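Local coordinates for protein DNA polymerase III subunit beta (Deinococcus radiodurans, PDB 4TRT) that probably encircles DNA as a ring-shaped head-to-tail homodimer and tethers DNA polymerases and other proteins to it, giving them processivity, at residues 67-71 and 107-112; 82-87 and 98-103; 128-132 and 203-208; 247-252 and 302-308; 322-327 and 353-357. All coordinates share one frame; numbering follows the deposited sequence.

Contact 1. Residues 67-71 and 107-112; sequences NFVVP and LQTGDI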
# COMPACT_ATOMS: atom_id res chain seq x y z
N ASN A 67 -26.54 24.59 -11.61
CA ASN A 67 -25.96 23.25 -11.71
C ASN A 67 -24.77 23.26 -12.67
O ASN A 67 -24.72 24.08 -13.58
CB ASN A 67 -26.99 22.24 -12.19
CG ASN A 67 -28.22 22.19 -11.32
OD1 ASN A 67 -28.17 22.44 -10.12
ND2 ASN A 67 -29.34 21.85 -11.92
N PHE A 68 -23.83 22.35 -12.47
CA PHE A 68 -22.66 22.26 -13.33
C PHE A 68 -22.04 20.88 -13.24
O PHE A 68 -22.36 20.11 -12.33
CB PHE A 68 -21.61 23.34 -12.94
CG PHE A 68 -21.11 23.22 -11.53
CD1 PHE A 68 -21.76 23.87 -10.49
CD2 PHE A 68 -19.97 22.50 -11.24
CE1 PHE A 68 -21.29 23.78 -9.19
CE2 PHE A 68 -19.49 22.39 -9.94
CZ PHE A 68 -20.16 23.04 -8.91
N VAL A 69 -21.14 20.58 -14.19
CA VAL A 69 -20.31 19.39 -14.14
C VAL A 69 -18.82 19.76 -14.14
O VAL A 69 -18.41 20.75 -14.75
CB VAL A 69 -20.61 18.41 -15.30
CG1 VAL A 69 -22.05 17.90 -15.22
CG2 VAL A 69 -20.31 19.03 -16.66
N VAL A 70 -18.03 18.97 -13.44
CA VAL A 70 -16.58 19.11 -13.39
C VAL A 70 -15.98 17.70 -13.36
O VAL A 70 -16.65 16.75 -12.94
CB VAL A 70 -16.11 19.89 -12.14
CG1 VAL A 70 -16.26 21.39 -12.31
CG2 VAL A 70 -16.83 19.39 -10.89
N PRO A 71 -14.72 17.54 -13.81
CA PRO A 71 -14.07 16.23 -13.71
C PRO A 71 -14.00 15.78 -12.23
O PRO A 71 -13.47 16.52 -11.39
CB PRO A 71 -12.67 16.46 -14.28
CG PRO A 71 -12.73 17.76 -15.01
CD PRO A 71 -13.81 18.57 -14.34
N LEU A 107 -11.40 25.49 -11.93
CA LEU A 107 -11.63 24.34 -12.80
C LEU A 107 -12.57 24.71 -13.95
O LEU A 107 -13.62 25.33 -13.72
CB LEU A 107 -12.28 23.18 -12.05
CG LEU A 107 -11.53 22.32 -11.06
CD1 LEU A 107 -11.18 23.19 -9.86
CD2 LEU A 107 -12.40 21.13 -10.65
N GLN A 108 -12.20 24.33 -15.17
CA GLN A 108 -13.11 24.42 -16.29
C GLN A 108 -14.28 23.46 -16.10
O GLN A 108 -14.07 22.30 -15.78
CB GLN A 108 -12.39 24.09 -17.60
CG GLN A 108 -11.48 25.21 -18.06
CD GLN A 108 -12.22 26.49 -18.40
OE1 GLN A 108 -13.05 26.54 -19.32
NE2 GLN A 108 -11.91 27.55 -17.67
N THR A 109 -15.50 23.95 -16.25
CA THR A 109 -16.69 23.12 -16.12
C THR A 109 -17.04 22.53 -17.48
O THR A 109 -16.59 23.03 -18.50
CB THR A 109 -17.89 23.94 -15.61
OG1 THR A 109 -18.08 25.06 -16.47
CG2 THR A 109 -17.63 24.45 -14.20
N GLY A 110 -17.89 21.50 -17.48
CA GLY A 110 -18.24 20.79 -18.70
C GLY A 110 -19.65 21.07 -19.19
O GLY A 110 -20.29 22.04 -18.78
N ASP A 111 -20.12 20.20 -20.07
CA ASP A 111 -21.42 20.38 -20.72
C ASP A 111 -22.52 19.77 -19.86
O ASP A 111 -22.94 18.66 -20.10
CB ASP A 111 -21.37 19.73 -22.11
CG ASP A 111 -22.58 20.08 -22.98
OD1 ASP A 111 -23.45 20.88 -22.55
OD2 ASP A 111 -22.64 19.56 -24.10
N ILE A 112 -22.98 20.51 -18.86
CA ILE A 112 -24.05 20.03 -17.96
C ILE A 112 -25.32 19.62 -18.75
O ILE A 112 -25.95 18.62 -18.43
CB ILE A 112 -24.40 21.12 -16.91
CG1 ILE A 112 -25.52 20.69 -15.96
CG2 ILE A 112 -24.84 22.41 -17.60
CD1 ILE A 112 -25.17 19.53 -15.08
O HOH W 1 -21.11 22.80 -16.22
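With chi1 at 180°, Ile112 extends its CG1 branch away from its own backbone N, and a turn at chi2 then lays CD1 3.5 Å from Val69 CG1. Val69 meets it with chi1 -62°, which puts CG1 beside the valine's own N and leaves CG2 to press on the chain at Gly110. The fit is tight: Val69 CG2 lies 3.4 Å from Gly110 CA, and a residue without a side chain suits this spot because any beta carbon would point at the same methyl. The backbones join here too, Gly110 N donating to Val69 O over 2.9 Å. A water completes the link, accepting from Val69 N at 3.0 Å and donating to Gly110 O at 2.8 Å, so both polar groups of Val69 are satisfied. Beyond Gly110 the chain bends through an inverse gamma turn centred on Asp111, whose carboxylate points outward while Ile112 turns back toward the strand. On the other flank, Thr109 gives its methyl to the contact, CG2 standing 3.8 Å from Val70 CG1, while its hydroxyl bonds to Gln94. Farther along, Leu107 CD2 approaches Val70 CB at 4.2 Å, and both side chains also pack on Phe75 of the helix that starts just after Pro71. Gln108 makes backbone hydrogen bonds to the second subunit. Within this chain, strand 68-71 is an outermost strand of one antiparallel sheet and 103-108 of another, so the contact joins the two sheets beside helix 72-81, as expected of the layered alpha/beta DNA-clamp fold.

Contact 2. Residues 82-87 and 98-103; sequences LGGELV and VRSGGS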
# COMPACT_ATOMS: atom_id res chain seq x y z
N LEU A 82 -6.62 21.08 -0.16
CA LEU A 82 -6.81 22.40 0.41
C LEU A 82 -6.41 22.39 1.89
O LEU A 82 -6.62 21.40 2.60
CB LEU A 82 -8.24 22.88 0.26
CG LEU A 82 -8.74 23.30 -1.10
CD1 LEU A 82 -10.22 23.61 -0.95
CD2 LEU A 82 -8.01 24.51 -1.65
N GLY A 83 -5.81 23.48 2.32
CA GLY A 83 -5.34 23.62 3.69
C GLY A 83 -6.43 23.90 4.71
O GLY A 83 -6.51 23.21 5.74
N GLY A 84 -7.27 24.89 4.44
CA GLY A 84 -8.21 25.37 5.46
C GLY A 84 -9.35 24.40 5.73
O GLY A 84 -9.42 23.33 5.13
N GLU A 85 -10.25 24.77 6.65
CA GLU A 85 -11.43 23.94 6.96
C GLU A 85 -12.71 24.37 6.26
O GLU A 85 -13.67 23.61 6.23
CB GLU A 85 -11.65 23.84 8.46
CG GLU A 85 -10.59 23.04 9.19
CD GLU A 85 -10.29 21.65 8.59
OE1 GLU A 85 -11.14 21.05 7.88
OE2 GLU A 85 -9.17 21.16 8.82
N LEU A 86 -12.74 25.60 5.72
CA LEU A 86 -13.94 26.12 5.10
C LEU A 86 -13.65 26.46 3.63
O LEU A 86 -12.63 27.10 3.31
CB LEU A 86 -14.49 27.34 5.85
CG LEU A 86 -14.89 27.14 7.32
CD1 LEU A 86 -15.36 28.48 7.89
CD2 LEU A 86 -15.95 26.07 7.54
N VAL A 87 -14.54 26.00 2.76
CA VAL A 87 -14.35 26.11 1.31
C VAL A 87 -15.40 27.04 0.72
O VAL A 87 -16.58 26.94 1.05
CB VAL A 87 -14.41 24.73 0.64
CG1 VAL A 87 -14.14 24.83 -0.87
CG2 VAL A 87 -13.41 23.77 1.30
N VAL A 98 -12.53 27.50 -6.54
CA VAL A 98 -12.51 26.73 -5.28
C VAL A 98 -11.46 27.40 -4.40
O VAL A 98 -10.26 27.42 -4.76
CB VAL A 98 -12.15 25.26 -5.52
CG1 VAL A 98 -12.30 24.45 -4.24
CG2 VAL A 98 -12.99 24.64 -6.65
N ARG A 99 -11.91 28.01 -3.30
CA ARG A 99 -11.08 28.92 -2.50
C ARG A 99 -11.09 28.54 -1.04
O ARG A 99 -12.13 28.19 -0.49
CB ARG A 99 -11.59 30.37 -2.58
CG ARG A 99 -11.45 31.01 -3.94
CD ARG A 99 -11.78 32.48 -3.88
NE ARG A 99 -11.77 33.05 -5.22
CZ ARG A 99 -12.84 33.28 -5.98
NH1 ARG A 99 -14.07 33.04 -5.54
NH2 ARG A 99 -12.67 33.78 -7.19
N SER A 100 -9.92 28.64 -0.43
CA SER A 100 -9.78 28.55 1.03
C SER A 100 -8.46 29.24 1.40
O SER A 100 -7.41 28.90 0.87
CB SER A 100 -9.76 27.09 1.49
OG SER A 100 -9.74 27.05 2.92
N GLY A 101 -8.56 30.26 2.26
CA GLY A 101 -7.42 31.07 2.66
C GLY A 101 -6.65 31.61 1.46
O GLY A 101 -7.20 32.31 0.63
N GLY A 102 -5.36 31.28 1.39
CA GLY A 102 -4.51 31.76 0.32
C GLY A 102 -4.64 30.95 -0.98
O GLY A 102 -4.06 31.35 -1.99
N SER A 103 -5.39 29.84 -0.94
CA SER A 103 -5.55 28.96 -2.09
C SER A 103 -6.72 29.42 -2.97
O SER A 103 -7.82 29.65 -2.46
CB SER A 103 -5.84 27.52 -1.65
OG SER A 103 -4.70 26.93 -1.07
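Ser100 OG donates to Leu86 O over 2.9 Å, the hydroxyl approaching at a tilt of 32° from the carbonyl plane. The serine reaches that oxygen because chi1 (-175°) swings OG away from its own N and across to the facing chain. Ser100 OG also lies 3.4 Å from Gly84 CA, and a glycine fits there since a beta carbon would run into the hydroxyl. One step along the hairpin, Val87 CA lies 3.5 Å from Arg99 O in a CH...O contact. Beneath this polar edge the side chains are apolar: Val98 CG1 touches Val87 CG1 at 3.9 Å and Leu82 CD1 at 4.0 Å, while the other leucine methyl, CD2, rests 3.7 Å from Ser103 CB. Past Ser100 the chain reverses in a type II' turn to Ser103. Gly101, with its positive phi, suits the first corner of that turn, and the backbones of Ser100 and Ser103 bond to each other both ways. Ser103 also pairs with a strand of the second subunit, carrying the sheet over the interface. Arg99 points outward to a salt bridge with Glu90. Serine thus serves as a short polar clasp, satisfying a carbonyl at the hairpin's open end while branched aliphatic groups seal the inner side.

Contact 3. Residues 128-132 and 203-208; sequences LDGGE and LKDGEA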
# COMPACT_ATOMS: atom_id res chain seq x y z
N LEU A 128 -34.26 -0.99 7.04
CA LEU A 128 -33.41 -1.80 7.92
C LEU A 128 -32.23 -0.97 8.41
O LEU A 128 -32.07 0.19 8.03
CB LEU A 128 -32.91 -3.07 7.21
CG LEU A 128 -32.55 -2.91 5.74
CD1 LEU A 128 -31.18 -2.26 5.64
CD2 LEU A 128 -32.57 -4.25 5.01
N ASP A 129 -31.41 -1.55 9.28
CA ASP A 129 -30.20 -0.87 9.73
C ASP A 129 -29.05 -1.08 8.74
O ASP A 129 -28.67 -2.22 8.46
CB ASP A 129 -29.77 -1.34 11.11
CG ASP A 129 -28.59 -0.55 11.63
OD1 ASP A 129 -28.80 0.53 12.23
OD2 ASP A 129 -27.45 -0.99 11.41
N GLY A 130 -28.50 0.02 8.23
CA GLY A 130 -27.43 -0.04 7.23
C GLY A 130 -26.15 -0.71 7.69
O GLY A 130 -25.48 -1.38 6.91
N GLY A 131 -25.80 -0.52 8.96
CA GLY A 131 -24.63 -1.17 9.55
C GLY A 131 -24.78 -2.68 9.64
O GLY A 131 -23.85 -3.42 9.34
N GLU A 132 -25.96 -3.14 10.05
CA GLU A 132 -26.25 -4.56 10.11
C GLU A 132 -26.18 -5.14 8.70
O GLU A 132 -25.57 -6.18 8.47
CB GLU A 132 -27.64 -4.82 10.70
CG GLU A 132 -27.79 -4.48 12.18
CD GLU A 132 -27.22 -5.53 13.11
OE1 GLU A 132 -26.68 -6.55 12.63
OE2 GLU A 132 -27.30 -5.31 14.34
N LEU A 203 -22.74 2.30 3.03
CA LEU A 203 -23.64 2.06 4.15
C LEU A 203 -22.96 2.42 5.47
O LEU A 203 -21.79 2.13 5.66
CB LEU A 203 -24.08 0.59 4.19
CG LEU A 203 -25.10 0.17 3.12
CD1 LEU A 203 -25.14 -1.35 2.96
CD2 LEU A 203 -26.48 0.73 3.46
N LYS A 204 -23.69 3.07 6.36
CA LYS A 204 -23.20 3.36 7.72
C LYS A 204 -24.26 2.94 8.73
O LYS A 204 -25.37 2.59 8.34
CB LYS A 204 -22.86 4.84 7.86
CG LYS A 204 -21.62 5.28 7.08
CD LYS A 204 -20.32 4.84 7.73
CE LYS A 204 -19.15 4.84 6.75
NZ LYS A 204 -19.30 3.80 5.68
N ASP A 205 -23.91 2.95 10.01
CA ASP A 205 -24.90 2.71 11.07
C ASP A 205 -26.06 3.69 10.94
O ASP A 205 -25.86 4.86 10.62
CB ASP A 205 -24.26 2.85 12.46
CG ASP A 205 -23.41 1.66 12.85
OD1 ASP A 205 -23.50 0.60 12.19
OD2 ASP A 205 -22.66 1.77 13.84
N GLY A 206 -27.26 3.21 11.20
CA GLY A 206 -28.46 4.02 11.05
C GLY A 206 -29.34 3.42 9.97
O GLY A 206 -29.00 2.41 9.37
N GLU A 207 -30.45 4.08 9.70
CA GLU A 207 -31.47 3.54 8.82
C GLU A 207 -31.09 3.58 7.34
O GLU A 207 -30.60 4.59 6.84
CB GLU A 207 -32.78 4.30 9.04
CG GLU A 207 -33.96 3.75 8.25
CD GLU A 207 -35.26 4.45 8.59
OE1 GLU A 207 -35.43 4.84 9.77
OE2 GLU A 207 -36.11 4.61 7.68
N ALA A 208 -31.34 2.47 6.65
CA ALA A 208 -31.22 2.39 5.21
C ALA A 208 -32.58 2.01 4.63
O ALA A 208 -33.17 1.02 5.04
CB ALA A 208 -30.18 1.35 4.83
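Gly130 and Gly131 form the close-packed half of this contact, lying directly against the loop that leads into strand 207-212. Gly130 N donates to Gly206 O at 2.7 Å, and Leu203 CB comes to 3.6 Å from Gly130 O. Beta carbons on these glycines would strike Lys204 O and Asp205 OD1, so their bareness lets the first turn of helix 130-140 settle on the loop. Gly206, with phi 116°, takes a backbone shape that a side chain would hinder. The neighbouring antiparallel pair is equally close: Ala208 N donates to Leu128 O at 2.8 Å and Leu128 N to Ala208 O at 3.0 Å, and Leu128 CD1 covers the small Ala208 CB at 3.8 Å. The outer side is looser and charged. Lys204 and Glu207 point outward, while Asp205 OD1 curls back to 3.4 Å from Gly131 CA and also forms a salt bridge with Arg135. Asp129 joins the two halves: OD2 caps the helix by accepting from Glu132 N at 2.9 Å through its anti lone pair, and OD1 takes a longer bond from Gly206 N. Bonds from two backbone N-H groups, with a helix N-terminus close by, would probably favour the ionised carboxylate despite the nearby Asp205.

Contact 4. Residues 247-252 and 302-308; sequences KLQVTL and VTQGGTE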
# COMPACT_ATOMS: atom_id res chain seq x y z
N LYS A 247 -21.30 -35.68 11.97
CA LYS A 247 -20.64 -36.82 12.65
C LYS A 247 -19.55 -36.40 13.63
O LYS A 247 -19.14 -37.17 14.49
CB LYS A 247 -19.97 -37.74 11.61
CG LYS A 247 -20.86 -38.34 10.53
CD LYS A 247 -21.93 -39.22 11.11
CE LYS A 247 -22.75 -39.92 10.04
NZ LYS A 247 -24.10 -40.23 10.59
N LEU A 248 -19.01 -35.20 13.44
CA LEU A 248 -17.88 -34.74 14.22
C LEU A 248 -17.93 -33.22 14.35
O LEU A 248 -18.16 -32.52 13.37
CB LEU A 248 -16.57 -35.18 13.55
CG LEU A 248 -15.22 -34.75 14.14
CD1 LEU A 248 -14.99 -35.31 15.54
CD2 LEU A 248 -14.10 -35.17 13.19
N GLN A 249 -17.71 -32.74 15.57
CA GLN A 249 -17.74 -31.32 15.91
C GLN A 249 -16.42 -31.00 16.56
O GLN A 249 -15.98 -31.72 17.45
CB GLN A 249 -18.88 -31.04 16.89
CG GLN A 249 -18.98 -29.60 17.37
CD GLN A 249 -20.05 -29.44 18.43
OE1 GLN A 249 -21.20 -29.79 18.20
NE2 GLN A 249 -19.65 -28.96 19.63
N VAL A 250 -15.77 -29.94 16.10
CA VAL A 250 -14.51 -29.51 16.65
C VAL A 250 -14.66 -28.04 17.01
O VAL A 250 -15.20 -27.27 16.22
CB VAL A 250 -13.35 -29.70 15.64
CG1 VAL A 250 -12.07 -29.04 16.13
CG2 VAL A 250 -13.11 -31.20 15.41
N THR A 251 -14.21 -27.66 18.20
CA THR A 251 -14.28 -26.29 18.64
C THR A 251 -12.85 -25.85 19.00
O THR A 251 -12.14 -26.58 19.70
CB THR A 251 -15.23 -26.20 19.86
OG1 THR A 251 -16.55 -26.59 19.46
CG2 THR A 251 -15.24 -24.83 20.40
N LEU A 252 -12.45 -24.65 18.56
CA LEU A 252 -11.11 -24.16 18.82
C LEU A 252 -11.05 -22.65 18.59
O LEU A 252 -11.95 -22.09 17.97
CB LEU A 252 -10.09 -24.89 17.94
CG LEU A 252 -10.08 -24.56 16.45
CD1 LEU A 252 -8.96 -25.35 15.80
CD2 LEU A 252 -11.40 -24.84 15.74
N VAL A 302 -7.76 -29.02 20.28
CA VAL A 302 -9.17 -28.71 20.06
C VAL A 302 -10.05 -29.49 21.04
O VAL A 302 -9.59 -30.43 21.70
CB VAL A 302 -9.63 -29.06 18.62
CG1 VAL A 302 -8.81 -28.28 17.59
CG2 VAL A 302 -9.52 -30.57 18.35
N THR A 303 -11.32 -29.11 21.12
CA THR A 303 -12.31 -29.94 21.78
C THR A 303 -13.06 -30.62 20.66
O THR A 303 -13.50 -29.96 19.72
CB THR A 303 -13.24 -29.06 22.62
OG1 THR A 303 -12.43 -28.27 23.50
CG2 THR A 303 -14.24 -29.91 23.41
N GLN A 304 -13.20 -31.94 20.74
CA GLN A 304 -13.90 -32.65 19.70
C GLN A 304 -15.00 -33.49 20.32
O GLN A 304 -14.86 -33.92 21.46
CB GLN A 304 -12.94 -33.49 18.85
CG GLN A 304 -12.25 -34.61 19.59
CD GLN A 304 -11.46 -35.48 18.65
OE1 GLN A 304 -10.26 -35.29 18.51
NE2 GLN A 304 -12.13 -36.42 17.98
N GLY A 305 -16.10 -33.66 19.60
CA GLY A 305 -17.14 -34.57 20.01
C GLY A 305 -17.86 -35.16 18.82
O GLY A 305 -17.70 -34.68 17.70
N GLY A 306 -18.66 -36.19 19.06
CA GLY A 306 -19.50 -36.77 18.01
C GLY A 306 -19.34 -38.27 17.86
O GLY A 306 -18.72 -38.91 18.69
N THR A 307 -19.91 -38.83 16.80
CA THR A 307 -19.92 -40.29 16.65
C THR A 307 -18.65 -40.83 15.96
O THR A 307 -18.37 -42.01 16.05
CB THR A 307 -21.20 -40.78 15.95
OG1 THR A 307 -21.37 -40.11 14.70
CG2 THR A 307 -22.42 -40.52 16.85
N GLU A 308 -17.88 -39.97 15.29
CA GLU A 308 -16.54 -40.34 14.81
C GLU A 308 -15.48 -39.69 15.71
O GLU A 308 -15.64 -38.53 16.12
CB GLU A 308 -16.32 -39.86 13.37
CG GLU A 308 -17.26 -40.45 12.34
CD GLU A 308 -17.09 -41.95 12.17
OE1 GLU A 308 -15.96 -42.46 12.30
OE2 GLU A 308 -18.11 -42.63 11.91
O HOH W 2 -16.48 -29.67 20.14
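Val302 and Leu252 lie side by side and point the same way, at one end of an antiparallel strand pair that forms an edge of a clamp sheet, 303-306 being an outermost strand within this chain. Gln249 with Gly305 and Thr251 with Thr303 are its hydrogen-bonded pairs. The methyls are tightly packed, with Leu252 CD1 3.4 Å from Val302 CG1. Val250 instead slants across Val302, bringing CG1 to 3.5 Å from Val302 CB. It points there because chi1 170° turns that branch away from its own N. The two valines and Leu252 share the face that packs on strands 275-281 and 284-290. Gln304 lies on this face as well: its CB is 4.1 Å from Val250 CG2, and its amide reaches beyond the pair to Gly283 and Gln309. At the other end Leu248 CD1 sits over the backbone, 3.3 Å from Glu308 O. Lys247 and Leu248 form a classic beta bulge opposite Phe335. Lys247 O accepts a nearly straight bond from Glu308 N and a weak one from Thr307 N, while the lysine side chain bends away to Asp245. Gly306, at phi 128°, can follow this path because it has no side chain to jam. On the opposite, more exposed face Gln249, Thr251 and Thr303 are polar. There a single water donates to Thr303 O at 3.0 Å, accepts from Gln249 NE2 at 3.3 Å and hydrogen-bonds to Thr251 OG1 at 3.2 Å.

Contact 5. Residues 322-327 and 353-357; sequences DALGPI and YMAVM. Unlike the reference sequence in segment 353-357: Tyr353 (reference Val), Met354 (reference Tyr), Ala355 (reference Gly), Val356 (reference Gly), Met357 (reference His).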
# COMPACT_ATOMS: atom_id res chain seq x y z
N ASP A 322 -11.43 -17.77 3.44
CA ASP A 322 -12.64 -17.00 3.10
C ASP A 322 -13.75 -17.31 4.11
O ASP A 322 -14.38 -16.40 4.65
CB ASP A 322 -13.20 -17.39 1.72
CG ASP A 322 -12.38 -16.87 0.55
OD1 ASP A 322 -11.58 -15.94 0.70
OD2 ASP A 322 -12.60 -17.40 -0.56
N ALA A 323 -13.99 -18.60 4.34
CA ALA A 323 -15.10 -19.05 5.18
C ALA A 323 -14.89 -18.66 6.65
O ALA A 323 -15.86 -18.31 7.33
CB ALA A 323 -15.29 -20.56 5.05
N LEU A 324 -13.65 -18.73 7.13
CA LEU A 324 -13.34 -18.37 8.52
C LEU A 324 -13.31 -16.88 8.80
O LEU A 324 -13.40 -16.47 9.97
CB LEU A 324 -11.99 -18.96 8.93
CG LEU A 324 -11.95 -20.48 9.01
CD1 LEU A 324 -10.52 -20.91 9.30
CD2 LEU A 324 -12.92 -20.98 10.08
N GLY A 325 -13.15 -16.07 7.75
CA GLY A 325 -12.95 -14.64 7.89
C GLY A 325 -13.86 -13.96 8.89
O GLY A 325 -13.38 -13.29 9.80
N PRO A 326 -15.18 -14.12 8.72
CA PRO A 326 -16.15 -13.50 9.64
C PRO A 326 -16.27 -14.13 11.04
O PRO A 326 -17.03 -13.64 11.84
CB PRO A 326 -17.48 -13.67 8.89
CG PRO A 326 -17.10 -13.87 7.46
CD PRO A 326 -15.84 -14.68 7.53
N ILE A 327 -15.55 -15.21 11.31
CA ILE A 327 -15.62 -15.88 12.60
C ILE A 327 -14.54 -15.35 13.55
O ILE A 327 -13.36 -15.43 13.26
CB ILE A 327 -15.47 -17.41 12.47
CG1 ILE A 327 -16.60 -17.97 11.60
CG2 ILE A 327 -15.48 -18.07 13.85
CD1 ILE A 327 -16.48 -19.44 11.20
N TYR A 353 -23.90 -16.03 11.52
CA TYR A 353 -23.07 -16.40 10.33
C TYR A 353 -22.85 -17.88 10.20
O TYR A 353 -22.66 -18.56 11.18
CB TYR A 353 -21.70 -15.71 10.37
CG TYR A 353 -20.74 -16.16 9.27
CD1 TYR A 353 -20.89 -15.72 7.96
CD2 TYR A 353 -19.71 -17.04 9.55
CE1 TYR A 353 -20.00 -16.13 6.96
CE2 TYR A 353 -18.82 -17.46 8.56
CZ TYR A 353 -18.98 -17.00 7.27
OH TYR A 353 -18.10 -17.39 6.29
N MET A 354 -22.82 -18.37 8.96
CA MET A 354 -22.54 -19.77 8.70
C MET A 354 -21.93 -19.90 7.30
O MET A 354 -22.41 -19.27 6.37
CB MET A 354 -23.87 -20.51 8.77
CG MET A 354 -23.84 -22.00 8.52
SD MET A 354 -25.54 -22.56 8.25
CE MET A 354 -26.47 -21.55 9.38
N ALA A 355 -20.90 -20.73 7.20
CA ALA A 355 -20.27 -21.06 5.92
C ALA A 355 -20.44 -22.56 5.69
O ALA A 355 -20.25 -23.36 6.61
CB ALA A 355 -18.79 -20.71 5.92
N VAL A 356 -20.79 -22.94 4.46
CA VAL A 356 -20.77 -24.32 4.04
C VAL A 356 -19.61 -24.47 3.07
O VAL A 356 -19.49 -23.70 2.10
CB VAL A 356 -22.08 -24.76 3.37
CG1 VAL A 356 -21.99 -26.21 2.87
CG2 VAL A 356 -23.24 -24.58 4.34
N MET A 357 -18.76 -25.46 3.35
CA MET A 357 -17.58 -25.76 2.56
C MET A 357 -17.70 -27.15 1.97
O MET A 357 -18.11 -28.07 2.67
CB MET A 357 -16.37 -25.82 3.49
CG MET A 357 -15.86 -24.47 3.95
SD MET A 357 -14.41 -23.91 3.06
CE MET A 357 -13.60 -25.37 2.38
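A helix-on-sheet junction is made where helix 317-324, with the type I turn from Leu324 to Ile327, rests against strand 353-357. Tyr353 is its main contributor. With chi1 at 174° the ring is carried away from the tyrosine's own N and out over the turn, so that OH donates to Ala323 O across 2.6 Å. That oxygen lies at the ring edge, near its plane. Pro326 covers one face: its CB is 3.8 Å from the ring centroid and only 3° off the normal, a CH-pi contact for which the compact, conformationally restricted proline ring is well shaped. Over the opposite face lies Ala355 N, offset toward the rim. The side chains of Ile327 and Tyr353 cross at about a right angle, with Ile327 CG1 3.8 Å from Tyr353 CE2. In the clamp fold, strand 353-357 runs between strands 175-181 and 342-346, so the sheet beneath this helix continues from the C-terminal strands into those of the central domain. Tyr142 OH, from that neighbouring domain, is also hydrogen-bonded to Tyr353 OH, and Asp322 makes a salt bridge to Arg174. Below the tyrosine the helix and strand come close because both partners are small, Ala323 CB meeting Ala355 CB at 3.6 Å. Met357, bent at chi2 and chi3, folds its flexible chain under the helix and brings SD to 4.0 Å from Ala323 CB.

How the contacts relate
The contacts follow the chain from the N-terminal through the central to the C-terminal region, and only contact 2 falls within the span enclosed by another, contact 1. These two touch through Leu107 and Val98 on neighbouring strands, their centres about 20 Å apart, and both reach the second subunit. Contacts 1 and 3, centres about 33 Å apart, use opposite outermost strands of one antiparallel sheet, 68-71 and 126-129, which joins the N-terminal and central domains. Contacts 4 and 5, centres about 18 Å apart, share the sheet spanning central and C-terminal domains. Contacts 1 and 4 have centres about 63 Å apart, on opposite sides of the chain centre. Sheets shared between domains thus build a continuous, elongated half-ring.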